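Local coordinates for enoyl-CoA hydratase/isomerase family protein (Mycobacterium tuberculosis, PDB 4FN7) that probably hydrates enoyl-CoA thioesters in lipid metabolism, as a trimeric member of the crotonase superfamily, at residues Phe83-Ala86 with Tyr87-Ser91; Arg118-Ala121 with His122-Ile126. All blocks are in the same frame, centred on the assembly; numbering follows the deposited sequence. Where two conformers were deposited one is given.

Both contacts are local, so neither closes a long loop, and they follow one another along the chain without nesting or crossing. Contact 1 comes first, at the C-terminal end of helix 73-90, where successive turns are joined by backbone bonds and the side chains reach helices 28-44, 139-148 and 200-223. The chain then runs through strands 96-100 and 103-105 and helix 107-112 before strand 117-120 leads into contact 2, a turn that delivers it to strand 126-127 of the smaller sheet. Their centres lie about 21 Å apart, on opposite sides of the chain's centre: contact 1 belongs to the helical layer, contact 2 to the connection between the six-stranded and three-stranded sheets.

Contact 1. Residues Phe83-Ala86 with Tyr87-Ser91; sequences FELA and YRLLS
Arg88 N donates to Glu84 O at 2.8 Å, one of four successive i to i+4 backbone bonds that join Phe83-Ala86 to Tyr87-Ser91. Tyr87 N reaches Phe83 O, Leu89 N reaches Leu85 O at 3.0 Å, and Leu90 N meets Ala86 O nearly head-on, with a C=O...N angle of 162°. At the next residue Tyr87 O accepts from Ser91 N; in the conformer given, Ser91 OG also donates to it at 2.8 Å, from the opposite face of its carbonyl plane. Serine may suit this place because its short hydroxyl can fold back onto the last turn. This is the C-terminal end of helix 73-90, within the crotonase fold. On one flank Glu84 and Tyr87 run side by side, the carboxylate turned 47° from the ring and OE2 4.1 Å from Tyr87 CB. Arg219 of helix 200-223 serves both, as salt-bridge partner of Glu84 and cation-pi partner of Tyr87. Arg88, with CG anti to its own N (chi1 -173°), extends away from the turn to Asp39 and Asp42 of helix 28-44. Apolar residues fill the buried sides: Leu85 CG lies 4.3 Å from Leu89 CD1, and Leu85 packs on Leu34 and Ile38, while small Ala86 fits against Cys114 and Ile144. Phe83 packs on Ala140 and Ala141, and Leu90 on Leu147, of helix 139-148.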
ATOM      1  N   PHE A  83      18.874   6.382 -12.591  1.00  9.56           N
ATOM      2  CA  PHE A  83      17.959   5.265 -12.440  1.00  9.29           C
ATOM      3  C   PHE A  83      18.661   3.914 -12.512  1.00  9.60           C
ATOM      4  O   PHE A  83      18.226   2.958 -11.879  1.00 10.27           O
ATOM      5  CB  PHE A  83      16.799   5.390 -13.427  1.00 10.60           C
ATOM      6  CG  PHE A  83      15.985   6.630 -13.209  1.00 11.06           C
ATOM      7  CD1 PHE A  83      15.555   6.960 -11.936  1.00 12.98           C
ATOM      8  CD2 PHE A  83      15.695   7.485 -14.255  1.00 12.37           C
ATOM      9  CE1 PHE A  83      14.815   8.111 -11.710  1.00 14.14           C
ATOM     10  CE2 PHE A  83      14.957   8.640 -14.036  1.00 13.64           C
ATOM     11  CZ  PHE A  83      14.520   8.952 -12.762  1.00 13.89           C
ATOM     12  N   GLU A  84      19.774   3.852 -13.238  1.00  9.76           N
ATOM     13  CA  GLU A  84      20.608   2.651 -13.225  1.00 10.97           C
ATOM     14  C   GLU A  84      21.221   2.421 -11.839  1.00  9.46           C
ATOM     15  O   GLU A  84      21.293   1.289 -11.359  1.00 10.92           O
ATOM     16  CB  GLU A  84      21.716   2.741 -14.274  1.00 12.49           C
ATOM     17  CG  GLU A  84      22.419   1.420 -14.494  1.00 18.41           C
ATOM     18  CD  GLU A  84      21.482   0.382 -15.070  1.00 22.55           C
ATOM     19  OE1 GLU A  84      20.843   0.675 -16.101  1.00 23.79           O
ATOM     20  OE2 GLU A  84      21.376  -0.720 -14.493  1.00 25.76           O
ATOM     21  N   LEU A  85      21.667   3.499 -11.204  1.00  9.08           N
ATOM     22  CA  LEU A  85      22.153   3.431  -9.831  1.00  9.21           C
ATOM     23  C   LEU A  85      21.051   2.924  -8.894  1.00  9.45           C
ATOM     24  O   LEU A  85      21.292   2.080  -8.030  1.00  9.87           O
ATOM     25  CB  LEU A  85      22.648   4.808  -9.387  1.00 12.58           C
ATOM     26  CG  LEU A  85      23.278   4.897  -8.007  1.00 18.61           C
ATOM     27  CD1 LEU A  85      24.485   3.974  -7.917  1.00 17.81           C
ATOM     28  CD2 LEU A  85      23.682   6.332  -7.732  1.00 20.47           C
ATOM     29  N   ALA A  86      19.835   3.429  -9.067  1.00  9.19           N
ATOM     30  CA  ALA A  86      18.711   2.944  -8.278  1.00  9.40           C
ATOM     31  C   ALA A  86      18.496   1.446  -8.494  1.00  9.42           C
ATOM     32  O   ALA A  86      18.308   0.696  -7.543  1.00  9.51           O
ATOM     33  CB  ALA A  86      17.439   3.726  -8.615  1.00 10.46           C
ATOM     34  N   TYR A  87      18.532   1.014  -9.750  1.00  8.93           N
ATOM     35  CA  TYR A  87      18.388  -0.401 -10.057  1.00  9.80           C
ATOM     36  C   TYR A  87      19.490  -1.212  -9.360  1.00  8.53           C
ATOM     37  O   TYR A  87      19.228  -2.259  -8.759  1.00  9.89           O
ATOM     38  CB  TYR A  87      18.433  -0.622 -11.572  1.00 10.42           C
ATOM     39  CG  TYR A  87      18.120  -2.036 -11.993  1.00  9.88           C
ATOM     40  CD1 TYR A  87      16.870  -2.372 -12.499  1.00 12.39           C
ATOM     41  CD2 TYR A  87      19.077  -3.044 -11.882  1.00 11.81           C
ATOM     42  CE1 TYR A  87      16.580  -3.675 -12.887  1.00 14.03           C
ATOM     43  CE2 TYR A  87      18.796  -4.343 -12.265  1.00 13.80           C
ATOM     44  CZ  TYR A  87      17.549  -4.655 -12.765  1.00 14.46           C
ATOM     45  OH  TYR A  87      17.281  -5.953 -13.136  1.00 17.55           O
ATOM     46  N   ARG A  88      20.721  -0.720  -9.441  1.00  9.14           N
ATOM     47  CA  ARG A  88      21.867  -1.394  -8.833  1.00  8.99           C
ATOM     48  C   ARG A  88      21.675  -1.573  -7.332  1.00  8.68           C
ATOM     49  O   ARG A  88      21.947  -2.641  -6.780  1.00 10.06           O
ATOM     50  CB  ARG A  88      23.153  -0.615  -9.104  1.00  9.66           C
ATOM     51  CG  ARG A  88      24.400  -1.341  -8.644  1.00  9.55           C
ATOM     52  CD  ARG A  88      25.654  -0.554  -8.953  1.00 11.12           C
ATOM     53  NE  ARG A  88      26.829  -1.341  -8.577  1.00 10.85           N
ATOM     54  CZ  ARG A  88      28.084  -0.914  -8.644  1.00 10.78           C
ATOM     55  NH1 ARG A  88      28.360   0.313  -9.061  1.00 11.73           N
ATOM     56  NH2 ARG A  88      29.062  -1.725  -8.276  1.00 12.61           N
ATOM     57  N   LEU A  89      21.187  -0.535  -6.664  1.00  8.98           N
ATOM     58  CA  LEU A  89      21.010  -0.604  -5.223  1.00  8.79           C
ATOM     59  C   LEU A  89      19.803  -1.439  -4.803  1.00  7.98           C
ATOM     60  O   LEU A  89      19.874  -2.170  -3.821  1.00  9.13           O
ATOM     61  CB  LEU A  89      20.948   0.799  -4.620  1.00  9.79           C
ATOM     62  CG  LEU A  89      22.315   1.495  -4.624  1.00 10.61           C
ATOM     63  CD1 LEU A  89      22.165   2.978  -4.336  1.00 12.54           C
ATOM     64  CD2 LEU A  89      23.272   0.841  -3.622  1.00 12.08           C
ATOM     65  N   LEU A  90      18.693  -1.329  -5.532  1.00  8.39           N
ATOM     66  CA  LEU A  90      17.506  -2.122  -5.223  1.00  8.71           C
ATOM     67  C   LEU A  90      17.760  -3.612  -5.414  1.00  9.21           C
ATOM     68  O   LEU A  90      17.105  -4.439  -4.787  1.00  9.99           O
ATOM     69  CB  LEU A  90      16.327  -1.689  -6.095  1.00  9.18           C
ATOM     70  CG  LEU A  90      15.558  -0.450  -5.617  1.00 10.21           C
ATOM     71  CD1 LEU A  90      14.610   0.052  -6.702  1.00 13.07           C
ATOM     72  CD2 LEU A  90      14.802  -0.710  -4.321  1.00 10.90           C
ATOM     73  N   SER A  91      18.712  -3.948  -6.284  1.00  8.64           N
ATOM     74  CA  SER A  91      19.014  -5.351  -6.535  0.72  9.36           C
ATOM     75  C   SER A  91      20.277  -5.806  -5.805  1.00  9.70           C
ATOM     76  O   SER A  91      20.714  -6.948  -5.957  1.00 10.19           O
ATOM     77  CB  SER A  91      19.137  -5.610  -8.036  0.72 12.19           C
ATOM     78  OG  SER A  91      20.205  -4.869  -8.589  0.72 11.21           O
TER

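Contact 2. Residues Arg118-Ala121 with His122-Ile126; sequences RVAA and HAYNI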
ATOM      1  N   ARG A 118      15.817   2.720   5.968  1.00  8.31           N
ATOM      2  CA  ARG A 118      16.061   4.146   5.759  1.00  8.28           C
ATOM      3  C   ARG A 118      15.825   4.910   7.053  1.00  9.77           C
ATOM      4  O   ARG A 118      14.726   4.875   7.603  1.00  9.41           O
ATOM      5  CB  ARG A 118      15.124   4.665   4.665  1.00  9.44           C
ATOM      6  CG  ARG A 118      15.276   3.927   3.340  1.00  9.13           C
ATOM      7  CD  ARG A 118      14.023   4.073   2.477  1.00 10.64           C
ATOM      8  NE  ARG A 118      12.877   3.440   3.116  1.00  9.40           N
ATOM      9  CZ  ARG A 118      11.631   3.515   2.664  1.00  9.68           C
ATOM     10  NH1 ARG A 118      11.357   4.226   1.574  1.00  9.90           N
ATOM     11  NH2 ARG A 118      10.655   2.896   3.312  1.00  9.70           N
ATOM     12  N   VAL A 119      16.863   5.593   7.532  1.00  9.90           N
ATOM     13  CA  VAL A 119      16.814   6.297   8.805  1.00 10.65           C
ATOM     14  C   VAL A 119      16.920   7.792   8.559  1.00 10.40           C
ATOM     15  O   VAL A 119      17.788   8.225   7.807  1.00 10.93           O
ATOM     16  CB  VAL A 119      17.996   5.876   9.716  1.00 11.51           C
ATOM     17  CG1 VAL A 119      17.864   6.517  11.089  1.00 11.93           C
ATOM     18  CG2 VAL A 119      18.052   4.361   9.843  1.00 12.14           C
ATOM     19  N   ALA A 120      16.049   8.578   9.195  1.00  9.45           N
ATOM     20  CA  ALA A 120      16.113  10.033   9.070  1.00  9.04           C
ATOM     21  C   ALA A 120      15.786  10.689  10.396  1.00 11.14           C
ATOM     22  O   ALA A 120      15.309  10.034  11.315  1.00 13.45           O
ATOM     23  CB  ALA A 120      15.148  10.518   7.997  1.00 11.82           C
ATOM     24  N   ALA A 121      16.053  11.989  10.496  1.00 11.48           N
ATOM     25  CA  ALA A 121      15.603  12.773  11.639  1.00 11.26           C
ATOM     26  C   ALA A 121      14.219  13.349  11.359  1.00 12.79           C
ATOM     27  O   ALA A 121      13.798  13.439  10.207  1.00 12.16           O
ATOM     28  CB  ALA A 121      16.590  13.886  11.950  1.00 12.87           C
ATOM     29  N   HIS A 122      13.522  13.726  12.423  1.00 13.29           N
ATOM     30  CA  HIS A 122      12.144  14.190  12.345  1.00 15.17           C
ATOM     31  C   HIS A 122      11.939  15.310  11.339  1.00 15.65           C
ATOM     32  O   HIS A 122      10.951  15.319  10.610  1.00 17.68           O
ATOM     33  CB  HIS A 122      11.664  14.666  13.719  1.00 19.76           C
ATOM     34  CG  HIS A 122      10.371  15.420  13.674  1.00 26.60           C
ATOM     35  ND1 HIS A 122      10.313  16.797  13.664  1.00 30.44           N
ATOM     36  CD2 HIS A 122       9.090  14.989  13.619  1.00 29.13           C
ATOM     37  CE1 HIS A 122       9.050  17.182  13.614  1.00 31.72           C
ATOM     38  NE2 HIS A 122       8.287  16.104  13.586  1.00 31.37           N
ATOM     39  N   ALA A 123      12.866  16.261  11.309  1.00 15.54           N
ATOM     40  CA  ALA A 123      12.662  17.480  10.530  1.00 17.15           C
ATOM     41  C   ALA A 123      13.035  17.370   9.050  1.00 16.01           C
ATOM     42  O   ALA A 123      12.752  18.284   8.268  1.00 18.44           O
ATOM     43  CB  ALA A 123      13.400  18.649  11.178  1.00 20.39           C
ATOM     44  N   TYR A 124      13.659  16.266   8.653  1.00 13.41           N
ATOM     45  CA  TYR A 124      14.170  16.159   7.287  1.00 11.92           C
ATOM     46  C   TYR A 124      13.060  15.922   6.270  1.00 11.25           C
ATOM     47  O   TYR A 124      12.306  14.949   6.348  1.00 12.47           O
ATOM     48  CB  TYR A 124      15.258  15.077   7.160  1.00 11.70           C
ATOM     49  CG  TYR A 124      16.457  15.266   8.068  1.00 11.41           C
ATOM     50  CD1 TYR A 124      16.691  16.479   8.706  1.00 12.39           C
ATOM     51  CD2 TYR A 124      17.354  14.228   8.282  1.00 10.97           C
ATOM     52  CE1 TYR A 124      17.783  16.649   9.541  1.00 12.26           C
ATOM     53  CE2 TYR A 124      18.449  14.384   9.114  1.00 12.92           C
ATOM     54  CZ  TYR A 124      18.660  15.595   9.743  1.00 11.76           C
ATOM     55  OH  TYR A 124      19.751  15.755  10.575  1.00 13.65           O
ATOM     56  N   ASN A 125      12.985  16.826   5.303  1.00 11.09           N
ATOM     57  CA  ASN A 125      11.969  16.764   4.270  1.00 11.09           C
ATOM     58  C   ASN A 125      12.333  15.801   3.157  1.00 10.37           C
ATOM     59  O   ASN A 125      13.480  15.745   2.719  1.00 11.76           O
ATOM     60  CB  ASN A 125      11.742  18.151   3.685  1.00 13.12           C
ATOM     61  CG  ASN A 125      11.061  19.080   4.650  1.00 18.62           C
ATOM     62  OD1 ASN A 125      10.322  18.655   5.530  1.00 24.02           O
ATOM     63  ND2 ASN A 125      11.284  20.363   4.472  1.00 25.18           N
ATOM     64  N   ILE A 126      11.339  15.050   2.706  1.00 10.98           N
ATOM     65  CA  ILE A 126      11.508  14.118   1.605  1.00 10.41           C
ATOM     66  C   ILE A 126      10.399  14.422   0.604  1.00 10.36           C
ATOM     67  O   ILE A 126       9.218  14.491   0.969  1.00 10.27           O
ATOM     68  CB  ILE A 126      11.425  12.665   2.095  1.00 10.56           C
ATOM     69  CG1 ILE A 126      12.426  12.453   3.242  1.00 13.16           C
ATOM     70  CG2 ILE A 126      11.697  11.707   0.944  1.00 11.63           C
ATOM     71  CD1 ILE A 126      12.166  11.235   4.072  1.00 15.70           C
TER
HETATM   72  O   HOH W   1      12.010  12.867   8.145  1.00 12.63           O
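Ala121 and Tyr124 are the ends of a type I beta turn that carries the chain out of strand 117-120 and round toward strand 126-127. Tyr124 N donates to Ala121 O at 3.2 Å; the N-H points well at the oxygen, but the donor sits above the carbonyl plane, 55° out of it, as the tight turn dictates. A water reinforces the closure from within the bend, giving one hydrogen to Ala121 O at 2.8 Å and the other to Tyr124 O at the same distance. Ala121 O therefore accepts from both the turn amide and the water, and two carbonyls of the bend are held together by a single molecule.

The side chains close the turn as well. With chi1 at -58°, Tyr124 CG stands beside its own backbone N, and the ring is laid back against the start of the turn. The methyl of Ala121 sits over one ring face, CB 3.5 Å from the centroid and only 18° off the normal, a CH-pi contact. It is displaced toward the rim, where CE2 comes closest at 3.4 Å. A methyl suits this position because it is small enough to sit over the ring face, its C-H bonds toward the pi cloud, while the backbone stays close, with Ala121 N just 3.4 Å from Tyr124 CD2. Ala120 CB touches the same side chain more loosely, at CD2.

Farther out, Tyr124 also rests on Pro181. Strand 117-120 lies between strands 96-100 and 177-178 of the six-stranded sheet, and Ala120 bonds through its backbone to Glu177 and Ala179. Beyond the turn, Asn125 N bonds to His103 ND1, and Ile126 enters strand 126-127 with its side chain packed against Ala109 and Leu112 of helix 107-112.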